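Local atomic coordinates of initiator protein NS1 (PDB entry 4R94), a protein that nicks the viral replication origin through its N-terminal endonuclease domain and unwinds DNA as an ATP-driven helicase to initiate and direct parvoviral DNA replication. Residues K85-F90 and V116-G121; K214-T219 and G225-S230. All coordinates share one frame; numbering follows the deposited sequence.

Contact 1: residues K85-F90 and V116-G121; sequences KQVFIF and VQHEWG. With MG (magnesium ion), chain B.
The imidazole of His118 meets helix 81-104 with one face and one edge. Over the face sits Val87, whose methyl CG1 stands 4.0 Å from the ring centroid and 18° off the normal, a CH-pi contact displaced toward CG and ND1. CG1 takes that place because it is anti to the backbone N of Val87 (chi1 168°). Val87 O stands over His118 CE1 on that same face, 3.8 Å from it; at the edge, near the ring plane, Phe90 C lies 4.1 Å from CE1. Phe90 adds CB beside CE1, while its ring turns away from the strand; Gln86 NE2, one helical turn back, lies over the centre of one face of that ring, and Trp126 stacks with it. Both imidazole nitrogens have partners, NE2 at Asp91 OD1 and ND1 at Trp126 NE1, which fixes the ring's rotation in this buried site. The alternation of the strand sends Gln117 and Glu119 to the other side, toward the nickase centre. There Glu119 OE1 binds the magnesium ion at 2.1 Å, together with His127, His129 and three waters. Gln117 NE2 donates to the anti lone pair of Glu119 OE2 at 2.9 Å, so the carboxylate is gripped at both oxygens. Strand 112-121 runs between strands 125-134 and 227-232 in the central antiparallel sheet; helix 81-104 lies against the face bearing His118, and Phe88 carries the packing on to helix 54-70.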
# COMPACT_ATOMS: atom_id res chain seq x y z
N LYS A 85 2.39 7.60 12.41
CA LYS A 85 3.81 7.43 12.15
C LYS A 85 4.11 6.10 11.47
O LYS A 85 4.88 6.05 10.51
CB LYS A 85 4.61 7.53 13.45
CG LYS A 85 6.10 7.67 13.20
CD LYS A 85 6.74 8.47 14.31
CE LYS A 85 8.03 9.13 13.84
NZ LYS A 85 7.82 10.31 12.96
N GLN A 86 3.51 5.03 11.97
CA GLN A 86 3.80 3.73 11.39
C GLN A 86 3.28 3.64 9.97
O GLN A 86 3.94 3.04 9.10
CB GLN A 86 3.24 2.60 12.26
CG GLN A 86 3.51 1.20 11.70
CD GLN A 86 4.98 0.82 11.78
OE1 GLN A 86 5.42 0.22 12.76
NE2 GLN A 86 5.75 1.17 10.74
N VAL A 87 2.10 4.21 9.72
CA VAL A 87 1.54 4.17 8.36
C VAL A 87 2.44 4.96 7.39
O VAL A 87 2.67 4.53 6.25
CB VAL A 87 0.11 4.73 8.32
CG1 VAL A 87 -0.34 4.95 6.88
CG2 VAL A 87 -0.84 3.75 9.02
N PHE A 88 2.98 6.09 7.84
CA PHE A 88 3.89 6.88 7.00
C PHE A 88 5.15 6.09 6.67
O PHE A 88 5.62 6.07 5.53
CB PHE A 88 4.28 8.20 7.68
CG PHE A 88 3.12 9.10 7.97
CD1 PHE A 88 1.93 8.96 7.27
CD2 PHE A 88 3.22 10.06 8.96
CE1 PHE A 88 0.85 9.79 7.56
CE2 PHE A 88 2.15 10.90 9.24
CZ PHE A 88 0.97 10.76 8.54
N ILE A 89 5.72 5.45 7.69
CA ILE A 89 6.86 4.58 7.49
C ILE A 89 6.50 3.46 6.51
O ILE A 89 7.24 3.21 5.58
CB ILE A 89 7.36 4.00 8.81
CG1 ILE A 89 8.00 5.13 9.64
CG2 ILE A 89 8.35 2.86 8.56
CD1 ILE A 89 8.35 4.75 11.06
N PHE A 90 5.37 2.78 6.70
CA PHE A 90 5.04 1.69 5.78
C PHE A 90 4.85 2.19 4.35
O PHE A 90 5.21 1.50 3.40
CB PHE A 90 3.79 0.94 6.25
CG PHE A 90 4.03 -0.01 7.38
CD1 PHE A 90 5.26 -0.65 7.55
CD2 PHE A 90 3.00 -0.28 8.28
CE1 PHE A 90 5.46 -1.55 8.61
CE2 PHE A 90 3.20 -1.19 9.32
CZ PHE A 90 4.42 -1.82 9.49
N VAL A 116 -1.73 3.30 -4.43
CA VAL A 116 -1.47 2.72 -3.12
C VAL A 116 -2.56 3.16 -2.15
O VAL A 116 -2.91 4.35 -2.14
CB VAL A 116 -0.06 3.17 -2.65
CG1 VAL A 116 0.14 2.95 -1.16
CG2 VAL A 116 1.02 2.48 -3.49
N GLN A 117 -3.14 2.25 -1.38
CA GLN A 117 -4.11 2.65 -0.35
C GLN A 117 -3.98 1.84 0.93
O GLN A 117 -4.12 0.60 0.94
CB GLN A 117 -5.55 2.53 -0.87
CG GLN A 117 -6.58 2.90 0.20
CD GLN A 117 -7.87 3.43 -0.42
OE1 GLN A 117 -7.85 4.43 -1.14
NE2 GLN A 117 -8.99 2.77 -0.13
N HIS A 118 -3.69 2.55 2.01
CA HIS A 118 -3.59 1.95 3.33
C HIS A 118 -4.95 1.85 3.97
O HIS A 118 -5.69 2.84 3.99
CB HIS A 118 -2.69 2.76 4.25
CG HIS A 118 -1.28 2.87 3.77
ND1 HIS A 118 -0.28 2.05 4.23
CD2 HIS A 118 -0.73 3.68 2.84
CE1 HIS A 118 0.86 2.38 3.63
NE2 HIS A 118 0.60 3.36 2.77
N GLU A 119 -5.25 0.68 4.52
CA GLU A 119 -6.55 0.39 5.12
C GLU A 119 -6.43 -0.36 6.45
O GLU A 119 -5.36 -0.82 6.85
CB GLU A 119 -7.42 -0.43 4.15
CG GLU A 119 -7.69 0.25 2.82
CD GLU A 119 -8.63 -0.52 1.92
OE1 GLU A 119 -8.82 -1.75 2.12
OE2 GLU A 119 -9.17 0.11 0.99
N TRP A 120 -7.57 -0.48 7.13
CA TRP A 120 -7.63 -1.21 8.38
C TRP A 120 -8.76 -2.21 8.28
O TRP A 120 -9.93 -1.82 8.24
CB TRP A 120 -7.85 -0.28 9.57
CG TRP A 120 -7.74 -0.98 10.88
CD1 TRP A 120 -8.73 -1.66 11.55
CD2 TRP A 120 -6.57 -1.09 11.68
NE1 TRP A 120 -8.24 -2.18 12.72
CE2 TRP A 120 -6.91 -1.84 12.83
CE3 TRP A 120 -5.26 -0.62 11.55
CZ2 TRP A 120 -5.99 -2.13 13.83
CZ3 TRP A 120 -4.34 -0.91 12.54
CH2 TRP A 120 -4.71 -1.66 13.67
N GLY A 121 -8.41 -3.48 8.21
CA GLY A 121 -9.41 -4.52 8.09
C GLY A 121 -9.95 -4.94 9.44
O GLY A 121 -9.25 -4.89 10.44
MG MG B . -8.58 -3.81 2.15
O HOH W 1 -8.57 -5.92 2.12
O HOH W 2 -9.92 -3.64 3.82
O HOH W 3 -10.13 -4.00 0.83

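Contact 2: residues K214-T219 and G225-S230; sequences KKKIST and GGYFLS
Ile217 and Phe228 form the tight, buried side of this contact. Methyl CD1 of Ile217 sits over the centre of one face of the Phe228 ring, 3.5 Å from its centroid and 6° off the normal, while CG2 approaches the rim at CE1. CG1, which carries CD1, is anti to the carbonyl carbon of Ile217, and the branch passes close over the backbone of Gly226. There Ile217 CG1 lies 3.6 Å from Gly226 C, and Lys215 O comes to 3.1 Å from Gly226 CA. Two backbone bonds join the segments: Tyr227 N donates to Lys215 O at 2.9 Å, and Ile217 N donates nearly straight (176°) to Tyr227 O at 2.9 Å. They make a single beta bridge between Lys216 and Tyr227, by which the loop after helix 203-211 pairs briefly with strand 227-232. The predicted RCR-3 motif of this HUH-type nickase begins at the end of that helix with the active-site Tyr210 and runs into the loop as far as Lys214, whose NZ forms a salt bridge with Glu119 of the magnesium site. The Tyr227 ring, with CG lodged between backbone N and carbonyl carbon (chi1 77°), lies alongside the loop: Lys214 O meets its edge at CE1, and the bent chain of Lys216 brings CD to 3.6 Å from CZ. Toward solvent the contact loosens. Lys215 directs its extended chain away from the strand, and the link to Gly225 O is made by water: one molecule bridges it to Lys214 NZ, and a second, 2.8 Å from Lys215 N, links that nitrogen to Gly225 O. Beyond Tyr227, a third water joins Lys216 NZ and Phe228 O only weakly.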
# COMPACT_ATOMS: atom_id res chain seq x y z
N LYS A 214 -14.28 4.06 0.12
CA LYS A 214 -14.06 3.74 1.52
C LYS A 214 -14.24 4.96 2.43
O LYS A 214 -14.11 6.11 1.99
CB LYS A 214 -12.64 3.15 1.74
CG LYS A 214 -12.30 1.93 0.88
CD LYS A 214 -13.25 0.76 1.12
CE LYS A 214 -12.82 -0.47 0.30
NZ LYS A 214 -11.62 -1.18 0.86
N LYS A 215 -14.53 4.70 3.70
CA LYS A 215 -14.64 5.76 4.71
C LYS A 215 -13.29 6.09 5.36
O LYS A 215 -12.51 5.20 5.67
CB LYS A 215 -15.64 5.35 5.79
CG LYS A 215 -15.84 6.40 6.88
CD LYS A 215 -17.16 6.21 7.61
CE LYS A 215 -17.35 7.26 8.70
NZ LYS A 215 -18.74 7.22 9.26
N LYS A 216 -13.03 7.38 5.57
CA LYS A 216 -11.76 7.84 6.15
C LYS A 216 -11.67 7.51 7.63
O LYS A 216 -12.57 7.80 8.41
CB LYS A 216 -11.60 9.35 5.93
CG LYS A 216 -10.36 10.00 6.56
CD LYS A 216 -9.11 9.72 5.77
CE LYS A 216 -7.91 10.54 6.28
NZ LYS A 216 -7.99 11.97 5.84
N ILE A 217 -10.56 6.87 8.00
CA ILE A 217 -10.28 6.62 9.41
C ILE A 217 -9.94 7.92 10.14
O ILE A 217 -9.04 8.66 9.74
CB ILE A 217 -9.12 5.62 9.57
CG1 ILE A 217 -9.53 4.25 9.01
CG2 ILE A 217 -8.65 5.53 11.03
CD1 ILE A 217 -8.35 3.30 8.84
N SER A 218 -10.67 8.20 11.22
CA SER A 218 -10.49 9.45 11.95
C SER A 218 -10.32 9.24 13.45
O SER A 218 -10.21 10.19 14.21
CB SER A 218 -11.68 10.37 11.69
OG SER A 218 -12.88 9.69 12.01
N THR A 219 -10.31 7.97 13.86
CA THR A 219 -10.27 7.62 15.27
C THR A 219 -9.30 6.49 15.54
O THR A 219 -8.92 5.75 14.63
CB THR A 219 -11.67 7.19 15.78
OG1 THR A 219 -12.07 5.99 15.11
CG2 THR A 219 -12.71 8.26 15.52
N GLY A 225 -12.58 -1.44 8.09
CA GLY A 225 -12.71 -1.29 6.65
C GLY A 225 -12.37 0.10 6.12
O GLY A 225 -12.47 0.34 4.91
N GLY A 226 -11.97 1.00 7.01
CA GLY A 226 -11.68 2.37 6.61
C GLY A 226 -10.31 2.50 5.96
O GLY A 226 -9.50 1.57 6.03
N TYR A 227 -10.05 3.63 5.33
CA TYR A 227 -8.73 3.88 4.74
C TYR A 227 -8.01 4.99 5.51
O TYR A 227 -8.63 5.90 6.08
CB TYR A 227 -8.85 4.26 3.25
CG TYR A 227 -9.30 5.70 3.00
CD1 TYR A 227 -10.66 6.03 3.02
CD2 TYR A 227 -8.38 6.72 2.76
CE1 TYR A 227 -11.07 7.34 2.82
CE2 TYR A 227 -8.79 8.02 2.54
CZ TYR A 227 -10.14 8.33 2.58
OH TYR A 227 -10.56 9.63 2.38
N PHE A 228 -6.69 4.90 5.53
CA PHE A 228 -5.84 5.92 6.13
C PHE A 228 -5.40 6.99 5.14
O PHE A 228 -5.48 8.19 5.41
CB PHE A 228 -4.57 5.32 6.72
CG PHE A 228 -4.77 4.48 7.95
CD1 PHE A 228 -4.94 5.07 9.20
CD2 PHE A 228 -4.70 3.09 7.88
CE1 PHE A 228 -5.08 4.28 10.34
CE2 PHE A 228 -4.85 2.30 9.00
CZ PHE A 228 -5.04 2.90 10.24
N LEU A 229 -4.92 6.54 3.99
CA LEU A 229 -4.03 7.32 3.16
C LEU A 229 -3.98 6.65 1.80
O LEU A 229 -3.91 5.42 1.73
CB LEU A 229 -2.62 7.37 3.79
CG LEU A 229 -1.49 8.17 3.14
CD1 LEU A 229 -1.67 9.64 3.50
CD2 LEU A 229 -0.12 7.68 3.61
N SER A 230 -4.02 7.43 0.72
CA SER A 230 -3.87 6.89 -0.62
C SER A 230 -2.90 7.73 -1.43
O SER A 230 -2.66 8.89 -1.10
CB SER A 230 -5.21 6.82 -1.35
OG SER A 230 -6.17 6.18 -0.54
O HOH W 4 -12.07 -1.88 3.38
O HOH W 5 -14.85 2.00 4.40
O HOH W 6 -6.18 10.81 3.26

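Along the chain the two contacts follow one another, 85-121 and then 214-230, and their centres lie 10 Å apart in the same nuclease domain. They share the antiparallel sheet, where strands 112-121 and 227-232 are neighbours, and they touch directly: Trp120 O and Gly225 N are 2.7 Å apart and Gln117 OE1 and Ser230 OG 2.5 Å, both probable hydrogen bonds. Contact 1 sets helix 81-104 against the sheet, and Phe228 of contact 2 reaches the same helix at Val87. On the metal-bearing side, strand 112-121 supplies a magnesium ligand and the 214-219 loop a lysine, so residues distant in sequence are assembled around the nicking site.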